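Local coordinates for SusD homolog (Bacteroides ovatus, PDB 4F53), which probably binds glycans, perhaps mucin O-glycans, at the bacterial cell surface as a lipoprotein of the SusD/RagB family, at residues W193-N198 against A237-Y242; A205-Y210 against S445-R450; C269-Y274 against K434-F439; E44-Y49 against Y93-P98. All blocks are in the same frame, centred on the assembly; numbering follows the deposited sequence. Where two conformers were deposited one is given.

Interaction 1 (W193-N198 against A237-Y242); sequences WYKFAN and ATDGAY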
# COMPACT_ATOMS: atom_id res chain seq x y z
N TRP A 193 -11.68 16.31 3.87
CA TRP A 193 -12.25 14.96 3.88
C TRP A 193 -13.07 14.70 2.63
O TRP A 193 -13.12 13.57 2.17
CB TRP A 193 -13.10 14.73 5.16
CG TRP A 193 -12.24 14.40 6.34
CD1 TRP A 193 -12.07 15.14 7.47
CD2 TRP A 193 -11.37 13.25 6.48
NE1 TRP A 193 -11.18 14.53 8.32
CE2 TRP A 193 -10.70 13.39 7.71
CE3 TRP A 193 -11.04 12.16 5.64
CZ2 TRP A 193 -9.75 12.46 8.15
CZ3 TRP A 193 -10.09 11.25 6.08
CH2 TRP A 193 -9.47 11.39 7.33
N TYR A 194 -13.71 15.76 2.10
CA TYR A 194 -14.48 15.75 0.84
C TYR A 194 -13.54 15.39 -0.30
O TYR A 194 -13.88 14.52 -1.10
CB TYR A 194 -15.14 17.13 0.60
CG TYR A 194 -15.95 17.20 -0.68
CD1 TYR A 194 -17.24 16.66 -0.74
CD2 TYR A 194 -15.43 17.79 -1.83
CE1 TYR A 194 -17.99 16.73 -1.92
CE2 TYR A 194 -16.17 17.85 -3.02
CZ TYR A 194 -17.45 17.32 -3.05
OH TYR A 194 -18.20 17.37 -4.20
N LYS A 195 -12.35 16.03 -0.35
CA LYS A 195 -11.32 15.76 -1.37
C LYS A 195 -10.77 14.36 -1.23
O LYS A 195 -10.55 13.70 -2.24
CB LYS A 195 -10.16 16.78 -1.29
CG LYS A 195 -10.59 18.20 -1.64
CD LYS A 195 -9.38 19.07 -1.80
CE LYS A 195 -9.71 20.53 -1.64
NZ LYS A 195 -8.51 21.37 -1.86
N PHE A 196 -10.56 13.90 0.02
CA PHE A 196 -10.05 12.55 0.33
C PHE A 196 -11.05 11.50 -0.20
O PHE A 196 -10.62 10.56 -0.87
CB PHE A 196 -9.84 12.40 1.86
CG PHE A 196 -9.37 11.04 2.35
CD1 PHE A 196 -10.27 9.99 2.51
CD2 PHE A 196 -8.03 10.82 2.65
CE1 PHE A 196 -9.82 8.73 2.94
CE2 PHE A 196 -7.59 9.57 3.11
CZ PHE A 196 -8.49 8.54 3.27
N ALA A 197 -12.37 11.66 0.12
CA ALA A 197 -13.44 10.75 -0.28
C ALA A 197 -13.55 10.65 -1.82
O ALA A 197 -13.63 9.53 -2.33
CB ALA A 197 -14.76 11.17 0.33
N ASN A 198 -13.48 11.77 -2.55
CA ASN A 198 -13.51 11.72 -4.02
C ASN A 198 -12.22 11.07 -4.58
O ASN A 198 -12.27 10.37 -5.58
CB ASN A 198 -13.70 13.10 -4.63
CG ASN A 198 -15.12 13.55 -4.59
OD1 ASN A 198 -16.02 12.86 -5.08
ND2 ASN A 198 -15.34 14.71 -3.99
N ALA A 237 -0.15 19.37 -2.67
CA ALA A 237 0.59 18.51 -1.74
C ALA A 237 -0.03 18.55 -0.31
O ALA A 237 -0.09 17.52 0.35
CB ALA A 237 2.06 18.94 -1.67
N THR A 238 -0.53 19.72 0.12
CA THR A 238 -1.13 19.89 1.45
C THR A 238 -2.55 19.29 1.55
O THR A 238 -3.08 19.24 2.64
CB THR A 238 -1.14 21.35 1.86
OG1 THR A 238 -1.77 22.11 0.83
CG2 THR A 238 0.25 21.87 2.18
N ASP A 239 -3.13 18.79 0.45
CA ASP A 239 -4.41 18.08 0.47
C ASP A 239 -4.21 16.62 0.92
O ASP A 239 -5.19 15.97 1.31
CB ASP A 239 -5.11 18.09 -0.89
CG ASP A 239 -5.57 19.44 -1.38
OD1 ASP A 239 -5.91 20.31 -0.54
OD2 ASP A 239 -5.64 19.62 -2.61
N GLY A 240 -2.97 16.13 0.84
CA GLY A 240 -2.60 14.77 1.22
C GLY A 240 -2.97 14.42 2.64
O GLY A 240 -3.02 15.31 3.48
N ALA A 241 -3.26 13.13 2.91
CA ALA A 241 -3.64 12.66 4.25
C ALA A 241 -2.42 12.07 4.96
O ALA A 241 -1.85 11.07 4.53
CB ALA A 241 -4.78 11.64 4.17
N TYR A 242 -2.00 12.74 6.05
CA TYR A 242 -0.85 12.40 6.90
C TYR A 242 -1.31 12.44 8.34
O TYR A 242 -1.82 13.47 8.77
CB TYR A 242 0.32 13.38 6.67
CG TYR A 242 0.77 13.42 5.22
CD1 TYR A 242 1.65 12.48 4.71
CD2 TYR A 242 0.28 14.40 4.35
CE1 TYR A 242 2.04 12.50 3.38
CE2 TYR A 242 0.66 14.43 3.02
CZ TYR A 242 1.53 13.48 2.53
OH TYR A 242 1.93 13.51 1.22

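Interaction 2 (A205-Y210 against S445-R450); sequences AMRTCY and SWTEYR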
# COMPACT_ATOMS: atom_id res chain seq x y z
N ALA A 205 -12.32 3.31 -8.60
CA ALA A 205 -12.79 3.25 -9.98
C ALA A 205 -11.66 2.75 -10.86
O ALA A 205 -11.86 1.80 -11.62
CB ALA A 205 -13.27 4.62 -10.45
N MSE A 206 -10.44 3.31 -10.70
CA MSE A 206 -9.27 2.88 -11.47
C MSE A 206 -8.93 1.38 -11.22
O MSE A 206 -8.59 0.64 -12.15
CB MSE A 206 -8.06 3.76 -11.15
CG MSE A 206 -6.99 3.69 -12.23
SE MSE A 206 -7.68 4.38 -13.94
CE MSE A 206 -8.17 6.23 -13.33
N ARG A 207 -9.08 0.94 -9.98
CA ARG A 207 -8.87 -0.46 -9.57
C ARG A 207 -9.71 -1.48 -10.38
O ARG A 207 -9.24 -2.58 -10.70
CB ARG A 207 -9.25 -0.61 -8.08
CG ARG A 207 -8.82 -1.97 -7.50
CD ARG A 207 -7.45 -1.87 -6.90
NE ARG A 207 -7.49 -1.35 -5.52
CZ ARG A 207 -6.75 -0.35 -5.02
NH1 ARG A 207 -5.90 0.31 -5.80
NH2 ARG A 207 -6.80 -0.07 -3.73
N THR A 208 -10.97 -1.11 -10.67
CA THR A 208 -11.91 -1.99 -11.34
C THR A 208 -11.89 -1.86 -12.86
O THR A 208 -12.79 -2.39 -13.50
CB THR A 208 -13.32 -1.69 -10.82
OG1 THR A 208 -13.65 -0.34 -11.16
CG2 THR A 208 -13.47 -1.93 -9.32
N CYS A 209 -10.89 -1.16 -13.43
CA CYS A 209 -10.81 -0.83 -14.86
C CYS A 209 -10.65 -2.07 -15.77
O CYS A 209 -10.94 -1.97 -16.95
CB CYS A 209 -9.70 0.20 -15.13
SG CYS A 209 -8.03 -0.49 -15.03
N TYR A 210 -10.17 -3.21 -15.26
CA TYR A 210 -10.00 -4.39 -16.12
C TYR A 210 -11.20 -5.32 -16.10
O TYR A 210 -11.28 -6.21 -16.94
CB TYR A 210 -8.73 -5.17 -15.79
CG TYR A 210 -7.48 -4.42 -16.17
CD1 TYR A 210 -7.19 -4.15 -17.51
CD2 TYR A 210 -6.60 -3.94 -15.20
CE1 TYR A 210 -6.05 -3.42 -17.87
CE2 TYR A 210 -5.45 -3.23 -15.55
CZ TYR A 210 -5.19 -2.96 -16.88
OH TYR A 210 -4.05 -2.27 -17.20
N SER A 445 0.79 0.04 -3.08
CA SER A 445 1.75 -0.31 -4.15
C SER A 445 1.76 -1.81 -4.49
O SER A 445 2.00 -2.14 -5.65
CB SER A 445 3.16 0.17 -3.82
OG SER A 445 3.12 1.58 -3.93
N TRP A 446 1.48 -2.69 -3.52
CA TRP A 446 1.33 -4.13 -3.78
C TRP A 446 0.04 -4.34 -4.63
O TRP A 446 0.06 -5.05 -5.65
CB TRP A 446 1.28 -4.96 -2.46
CG TRP A 446 0.98 -6.43 -2.67
CD1 TRP A 446 1.44 -7.22 -3.70
CD2 TRP A 446 0.18 -7.29 -1.84
NE1 TRP A 446 0.97 -8.51 -3.56
CE2 TRP A 446 0.17 -8.58 -2.44
CE3 TRP A 446 -0.57 -7.10 -0.65
CZ2 TRP A 446 -0.52 -9.68 -1.88
CZ3 TRP A 446 -1.26 -8.18 -0.10
CH2 TRP A 446 -1.23 -9.45 -0.72
N THR A 447 -1.05 -3.67 -4.26
CA THR A 447 -2.30 -3.77 -5.01
C THR A 447 -2.09 -3.28 -6.47
O THR A 447 -2.56 -3.90 -7.41
CB THR A 447 -3.40 -2.99 -4.27
OG1 THR A 447 -3.60 -3.57 -2.98
CG2 THR A 447 -4.69 -2.96 -5.02
N GLU A 448 -1.35 -2.19 -6.64
CA GLU A 448 -1.12 -1.60 -7.96
C GLU A 448 -0.16 -2.44 -8.81
O GLU A 448 -0.32 -2.49 -10.03
CB GLU A 448 -0.67 -0.12 -7.83
CG GLU A 448 -1.87 0.73 -7.39
CD GLU A 448 -3.05 0.73 -8.36
OE1 GLU A 448 -2.98 1.52 -9.33
OE2 GLU A 448 -3.99 -0.09 -8.21
N TYR A 449 0.79 -3.12 -8.16
CA TYR A 449 1.72 -4.02 -8.82
C TYR A 449 0.94 -5.22 -9.41
O TYR A 449 1.14 -5.61 -10.58
CB TYR A 449 2.82 -4.48 -7.85
CG TYR A 449 3.66 -5.58 -8.44
CD1 TYR A 449 4.62 -5.29 -9.42
CD2 TYR A 449 3.42 -6.92 -8.13
CE1 TYR A 449 5.34 -6.30 -10.03
CE2 TYR A 449 4.16 -7.94 -8.73
CZ TYR A 449 5.12 -7.63 -9.68
OH TYR A 449 5.85 -8.61 -10.30
N ARG A 450 0.05 -5.79 -8.60
CA ARG A 450 -0.78 -6.90 -9.03
C ARG A 450 -1.71 -6.48 -10.16
O ARG A 450 -1.80 -7.18 -11.15
CB ARG A 450 -1.59 -7.45 -7.86
CG ARG A 450 -0.74 -8.15 -6.80
CD ARG A 450 -1.65 -8.63 -5.67
NE ARG A 450 -1.98 -7.54 -4.73
CZ ARG A 450 -2.94 -7.61 -3.81
NH1 ARG A 450 -3.69 -8.70 -3.71
NH2 ARG A 450 -3.16 -6.60 -2.99

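Interaction 3 (C269-Y274 against K434-F439); sequences CYMNAY and KWIANF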
# COMPACT_ATOMS: atom_id res chain seq x y z
N CYS A 269 17.65 0.55 -6.99
CA CYS A 269 17.96 0.32 -8.42
C CYS A 269 17.30 1.39 -9.31
O CYS A 269 17.97 1.98 -10.15
CB CYS A 269 17.56 -1.08 -8.85
SG CYS A 269 18.76 -2.35 -8.38
N TYR A 270 15.99 1.64 -9.11
CA TYR A 270 15.26 2.64 -9.89
C TYR A 270 15.72 4.05 -9.56
O TYR A 270 15.96 4.84 -10.46
CB TYR A 270 13.74 2.55 -9.61
CG TYR A 270 13.04 1.44 -10.36
CD1 TYR A 270 12.63 1.62 -11.68
CD2 TYR A 270 12.73 0.23 -9.74
CE1 TYR A 270 11.97 0.61 -12.38
CE2 TYR A 270 12.06 -0.78 -10.42
CZ TYR A 270 11.69 -0.59 -11.75
OH TYR A 270 11.01 -1.55 -12.43
N MSE A 271 15.87 4.36 -8.26
CA MSE A 271 16.17 5.71 -7.80
C MSE A 271 17.59 6.11 -8.07
O MSE A 271 17.81 7.28 -8.39
CB MSE A 271 15.74 5.89 -6.36
CG MSE A 271 14.22 5.80 -6.23
SE MSE A 271 13.62 6.00 -4.42
CE MSE A 271 13.84 7.87 -4.28
N ASN A 272 18.54 5.16 -8.09
CA ASN A 272 19.93 5.43 -8.49
C ASN A 272 19.99 5.69 -10.00
O ASN A 272 20.59 6.66 -10.41
CB ASN A 272 20.90 4.29 -8.10
CG ASN A 272 21.25 4.31 -6.64
OD1 ASN A 272 21.13 5.33 -5.97
ND2 ASN A 272 21.74 3.23 -6.11
N ALA A 273 19.29 4.86 -10.82
CA ALA A 273 19.26 5.02 -12.29
C ALA A 273 18.72 6.39 -12.68
O ALA A 273 19.18 6.96 -13.67
CB ALA A 273 18.41 3.94 -12.91
N TYR A 274 17.74 6.90 -11.92
CA TYR A 274 17.13 8.20 -12.22
C TYR A 274 17.82 9.36 -11.50
O TYR A 274 17.33 10.49 -11.63
CB TYR A 274 15.63 8.17 -11.87
CG TYR A 274 14.84 7.06 -12.54
CD1 TYR A 274 15.24 6.54 -13.77
CD2 TYR A 274 13.67 6.57 -11.98
CE1 TYR A 274 14.55 5.49 -14.37
CE2 TYR A 274 12.94 5.56 -12.59
CZ TYR A 274 13.39 5.01 -13.78
OH TYR A 274 12.64 4.02 -14.39
N LYS A 434 4.44 6.55 -9.82
CA LYS A 434 3.51 6.48 -8.68
C LYS A 434 4.11 5.64 -7.54
O LYS A 434 3.99 5.99 -6.38
CB LYS A 434 2.15 5.89 -9.13
CG LYS A 434 1.09 5.94 -8.02
CD LYS A 434 -0.32 5.72 -8.55
CE LYS A 434 -0.77 4.30 -8.50
NZ LYS A 434 -2.11 4.20 -9.09
N TRP A 435 4.77 4.54 -7.89
CA TRP A 435 5.42 3.61 -6.96
C TRP A 435 6.55 4.32 -6.17
O TRP A 435 6.57 4.20 -4.95
CB TRP A 435 5.92 2.39 -7.72
CG TRP A 435 6.64 1.37 -6.89
CD1 TRP A 435 6.08 0.39 -6.12
CD2 TRP A 435 8.06 1.16 -6.84
NE1 TRP A 435 7.06 -0.42 -5.58
CE2 TRP A 435 8.29 0.01 -6.04
CE3 TRP A 435 9.17 1.80 -7.43
CZ2 TRP A 435 9.58 -0.50 -5.81
CZ3 TRP A 435 10.44 1.30 -7.19
CH2 TRP A 435 10.64 0.14 -6.41
N ILE A 436 7.44 5.08 -6.85
CA ILE A 436 8.48 5.86 -6.16
C ILE A 436 7.81 6.87 -5.22
O ILE A 436 8.15 6.91 -4.03
CB ILE A 436 9.45 6.59 -7.15
CG1 ILE A 436 10.27 5.57 -8.00
CG2 ILE A 436 10.40 7.53 -6.38
CD1 ILE A 436 10.94 6.16 -9.24
N ALA A 437 6.83 7.63 -5.73
CA ALA A 437 6.15 8.66 -4.94
C ALA A 437 5.34 8.10 -3.75
O ALA A 437 5.20 8.81 -2.75
CB ALA A 437 5.23 9.47 -5.84
N ASN A 438 4.81 6.88 -3.84
CA ASN A 438 3.94 6.32 -2.80
C ASN A 438 4.67 5.63 -1.69
O ASN A 438 4.03 5.22 -0.72
CB ASN A 438 2.87 5.39 -3.38
CG ASN A 438 1.48 5.92 -3.18
OD1 ASN A 438 1.28 6.92 -2.48
ND2 ASN A 438 0.49 5.29 -3.79
N PHE A 439 6.00 5.57 -1.74
CA PHE A 439 6.75 5.05 -0.61
C PHE A 439 6.36 5.86 0.67
O PHE A 439 6.24 7.08 0.55
CB PHE A 439 8.26 5.16 -0.90
CG PHE A 439 9.13 4.77 0.28
CD1 PHE A 439 9.51 3.44 0.47
CD2 PHE A 439 9.57 5.72 1.19
CE1 PHE A 439 10.31 3.08 1.55
CE2 PHE A 439 10.36 5.35 2.29
CZ PHE A 439 10.73 4.04 2.46

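Interaction 4 (E44-Y49 against Y93-P98); sequences ENFSQY and YSKFYP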
# COMPACT_ATOMS: atom_id res chain seq x y z
N GLU A 44 2.85 -0.66 16.67
CA GLU A 44 4.08 -1.27 16.15
C GLU A 44 3.98 -2.78 15.96
O GLU A 44 4.51 -3.25 14.97
CB GLU A 44 5.31 -0.90 17.00
CG GLU A 44 5.25 -1.36 18.45
CD GLU A 44 6.46 -1.02 19.30
OE1 GLU A 44 6.93 0.13 19.24
OE2 GLU A 44 6.89 -1.90 20.08
N ASN A 45 3.29 -3.51 16.85
CA ASN A 45 3.18 -4.97 16.74
C ASN A 45 2.04 -5.38 15.79
O ASN A 45 1.79 -6.57 15.62
CB ASN A 45 3.02 -5.63 18.13
CG ASN A 45 1.92 -5.06 19.00
OD1 ASN A 45 1.91 -3.87 19.34
ND2 ASN A 45 1.04 -5.93 19.48
N PHE A 46 1.36 -4.41 15.16
CA PHE A 46 0.31 -4.72 14.20
C PHE A 46 0.83 -4.27 12.85
O PHE A 46 0.86 -5.05 11.90
CB PHE A 46 -1.04 -4.08 14.56
CG PHE A 46 -2.16 -4.35 13.57
CD1 PHE A 46 -2.37 -5.63 13.06
CD2 PHE A 46 -3.05 -3.34 13.20
CE1 PHE A 46 -3.41 -5.88 12.16
CE2 PHE A 46 -4.09 -3.60 12.32
CZ PHE A 46 -4.26 -4.87 11.81
N SER A 47 1.33 -3.02 12.81
CA SER A 47 1.97 -2.37 11.66
C SER A 47 3.09 -3.24 11.10
O SER A 47 3.21 -3.36 9.88
CB SER A 47 2.54 -1.00 12.08
OG SER A 47 3.10 -0.34 10.97
N GLN A 48 3.93 -3.81 11.98
CA GLN A 48 5.06 -4.65 11.58
C GLN A 48 4.63 -5.78 10.67
O GLN A 48 5.30 -6.05 9.68
CB GLN A 48 5.82 -5.22 12.78
CG GLN A 48 7.17 -5.74 12.34
CD GLN A 48 8.07 -6.22 13.43
OE1 GLN A 48 7.65 -6.60 14.51
NE2 GLN A 48 9.34 -6.22 13.11
N TYR A 49 3.49 -6.42 10.97
CA TYR A 49 3.01 -7.49 10.13
C TYR A 49 2.38 -6.98 8.85
O TYR A 49 2.82 -7.35 7.77
CB TYR A 49 2.00 -8.38 10.87
CG TYR A 49 2.62 -9.06 12.07
CD1 TYR A 49 3.32 -10.26 11.93
CD2 TYR A 49 2.54 -8.49 13.34
CE1 TYR A 49 3.92 -10.87 13.03
CE2 TYR A 49 3.14 -9.09 14.44
CZ TYR A 49 3.82 -10.30 14.28
OH TYR A 49 4.42 -10.90 15.36
N TYR A 93 -10.50 -7.04 12.01
CA TYR A 93 -11.89 -7.18 12.49
C TYR A 93 -11.98 -6.93 14.00
O TYR A 93 -12.88 -6.20 14.41
CB TYR A 93 -12.47 -8.56 12.12
CG TYR A 93 -12.86 -8.65 10.65
CD1 TYR A 93 -11.89 -8.86 9.67
CD2 TYR A 93 -14.18 -8.47 10.25
CE1 TYR A 93 -12.23 -8.92 8.32
CE2 TYR A 93 -14.53 -8.53 8.90
CZ TYR A 93 -13.56 -8.76 7.95
OH TYR A 93 -13.90 -8.80 6.62
N SER A 94 -11.04 -7.48 14.81
CA SER A 94 -10.97 -7.32 16.28
C SER A 94 -10.74 -5.88 16.70
O SER A 94 -11.26 -5.42 17.72
CB SER A 94 -9.83 -8.16 16.86
OG SER A 94 -9.92 -9.52 16.48
N LYS A 95 -9.90 -5.19 15.93
CA LYS A 95 -9.52 -3.82 16.26
C LYS A 95 -10.51 -2.79 15.72
O LYS A 95 -10.66 -1.74 16.35
CB LYS A 95 -8.11 -3.50 15.75
CG LYS A 95 -7.03 -4.30 16.47
CD LYS A 95 -5.70 -4.08 15.80
CE LYS A 95 -4.65 -5.05 16.28
NZ LYS A 95 -4.17 -4.68 17.63
N PHE A 96 -11.16 -3.07 14.57
CA PHE A 96 -12.07 -2.09 13.97
C PHE A 96 -13.53 -2.17 14.46
O PHE A 96 -14.09 -1.14 14.88
CB PHE A 96 -12.05 -2.18 12.41
CG PHE A 96 -12.73 -1.00 11.74
CD1 PHE A 96 -14.11 -1.02 11.50
CD2 PHE A 96 -12.02 0.14 11.41
CE1 PHE A 96 -14.75 0.10 10.96
CE2 PHE A 96 -12.65 1.26 10.86
CZ PHE A 96 -14.02 1.24 10.67
N TYR A 97 -14.16 -3.34 14.30
CA TYR A 97 -15.60 -3.50 14.48
C TYR A 97 -16.17 -3.25 15.89
O TYR A 97 -17.21 -2.57 15.92
CB TYR A 97 -16.10 -4.82 13.91
CG TYR A 97 -16.31 -4.70 12.42
CD1 TYR A 97 -17.32 -3.90 11.89
CD2 TYR A 97 -15.43 -5.31 11.52
CE1 TYR A 97 -17.50 -3.76 10.52
CE2 TYR A 97 -15.63 -5.21 10.14
CZ TYR A 97 -16.65 -4.42 9.64
OH TYR A 97 -16.82 -4.28 8.28
N PRO A 98 -15.58 -3.65 17.04
CA PRO A 98 -16.21 -3.31 18.32
C PRO A 98 -16.39 -1.79 18.49
O PRO A 98 -17.49 -1.37 18.85
CB PRO A 98 -15.26 -3.92 19.36
CG PRO A 98 -14.58 -5.03 18.64
CD PRO A 98 -14.37 -4.48 17.25

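Interaction 1 (W193-N198 against A237-Y242)
K195 and F196, neighbours on one turn of helix 190-207, face D239 and A241 of a 3-10 turn running into strand 241-243, and in each of the pairs K195-D239 and F196-A241 the CA atoms lie 7.5 Å apart. The contact has a charged half and an apolar half. In the charged half the lysine chain, extended beyond CG, carries its ammonium to the carboxylate, where K195 NZ forms a salt bridge with D239 OD1 at 3.1 Å. The approach is from above the carboxylate plane, 41° out of it, and the methylene K195 CD also brushes the group, 3.9 Å from D239 CG. The other oxygen, OD2, accepts the backbone N-H groups of T235 and A236, so the carboxylate ties the turn to itself with one atom and to the helix with the other. In the apolar half the methyl of A241 sits at the edge of the F196 ring, near its plane, with CB 3.6 Å from F196 CE2. With CG anti to the backbone N (chi1 178°), the phenyl swings towards the strand, and W193 CZ3 covers one of its faces. F196 also packs on L118 and V122 of helix 110-131 and meets F335 edge-to-face, while the backbone of A241 bonds to strand 332-335, so the contact joins helix 190-207 to this two-stranded antiparallel sheet of the TPR-like SusD fold.

Interaction 2 (A205-Y210 against S445-R450)
R207, on the last turn of helix 190-207, reaches across to T447 and E448 of helix 442-452, a buried helix-to-helix contact of the TPR-like SusD fold in which an arginine is held by acidic side chains. The ionic part comes first: R207 NH1 forms a salt bridge with E448 OE2 at 3.1 Å, though as a hydrogen bond it is weak, bent to 133° at the hydrogen. E448 OE2 lies at the edge of the guanidinium, near its plane, but the planes of the two groups are turned 46° apart. This is one link of a wider charge network, for R207 NH1 also pairs with E444 and NH2 with D129, whereas E448 OE1 is taken by R451 and K434. With several acids around it, the guanidinium is probably restrained in rotation and its charge well balanced. The apolar part is the methyl of T447, which sits over the centre of one guanidinium face, with CG2 3.3 Å from R207 CZ. That methyl is anti to the backbone N and points at the arginine, while the hydroxyl turns back to bond within its own helix, to M443. Within each segment, local hydrogen bonds add to this. R450 NE bonds weakly to W446 O, and at the end of helix 190-207 the carbonyl oxygen of A205 accepts both T208 N and, at 2.8 Å, T208 OG1.

Interaction 3 (C269-Y274 against K434-F439)
The rings of Y270 and W435 meet obliquely, their planes at 67° and the centroids of the phenol and the six-membered indole ring 5.4 Å apart, with Y270 CD2 3.6 Å from W435 CZ3. Y274 presents its edge to the other helix: I436 CD1 lies in the plane of that ring, 3.9 Å from Y274 CD2, while the carbonyl oxygen of Y270 lies over one face. The Y274 hydroxyl in turn reaches the edge of the Y270 ring. The second prong of I436, CG2, held anti to the backbone N, touches the selenomethionine M271 at CE, 4.0 Å away, the two side chains running alongside in opposite senses. W435 is also stacked with Y61. A serine in place of Y270 would probably open a gap beside W435 CZ3 and leave the backbone carbonyl of K456 without the phenol hydroxyl. The contact packs helix 265-273 and the residue after it onto helix 423-438 of the TPR-like SusD fold. No hydrogen bond crosses between 269-274 and 434-439, so the grip rests on fitted apolar surfaces, and the polar ends find partners outside the two segments, Y274 OH at V414 and W435 NE1 at S59.

Interaction 4 (E44-Y49 against Y93-P98)
F46 and K95 bridge two segments that stand well apart, the closest CA atoms across the contact being those of this pair, 10.1 Å from each other. Segment 44-49 is the first part of helix 44-58. Segment 93-98 lies along helix 82-106 at a kink, where P98 has no N-H to offer the preceding turn. The F46 ring and the long K95 side chain span the distance, pointing in opposite senses as they overlap. The aliphatic end of K95 rests over one face of the F46 ring: CE stands 3.9 Å from the ring centroid and 17° off its normal, a CH-pi contact, while K95 CD lies 3.8 Å from F46 CD2, nearer the rim. The lysine bends at its last torsion (chi4 -76°), and NZ hydrogen-bonds Q43 OE1. From the ring centroid NZ is 5.0 Å away, so any cation-pi attraction is weak at most. F92 meets F46 edge-to-face, and I87 and D91 of helix 82-106 also touch the phenylalanine. With an alanine in place of F46, the methylenes of K95 are likely to lose the ring they lie on, and a gap would open beside F92. This is partly buried packing between helices 44-58 and 82-106 of the TPR-like SusD fold: an amphipathic lysine covers a buried phenylalanine with its carbon chain and keeps its ammonium for a polar neighbour.

Overall arrangement
Interactions 2 and 3 are buried, whereas interactions 1 and 4 are partly buried and each use a partly exposed lysine. Helix 190-207 serves both interaction 1 and interaction 2, whose centres lie about 20 Å apart. Interactions 2 and 3 touch directly, through consecutive helices 423-438 and 442-452: K434 NZ and E448 OE1 form a salt bridge at 2.8 Å, and S445 packs on W435. Chemistry does not simply follow depth. The buried interaction 2 is mainly ionic, with a methyl over the guanidinium, the equally buried interaction 3 is wholly apolar, interaction 1 combines the two, and interaction 4 lays a lysine on a ring. Interactions 3 and 4 lie on opposite sides of the chain's centre.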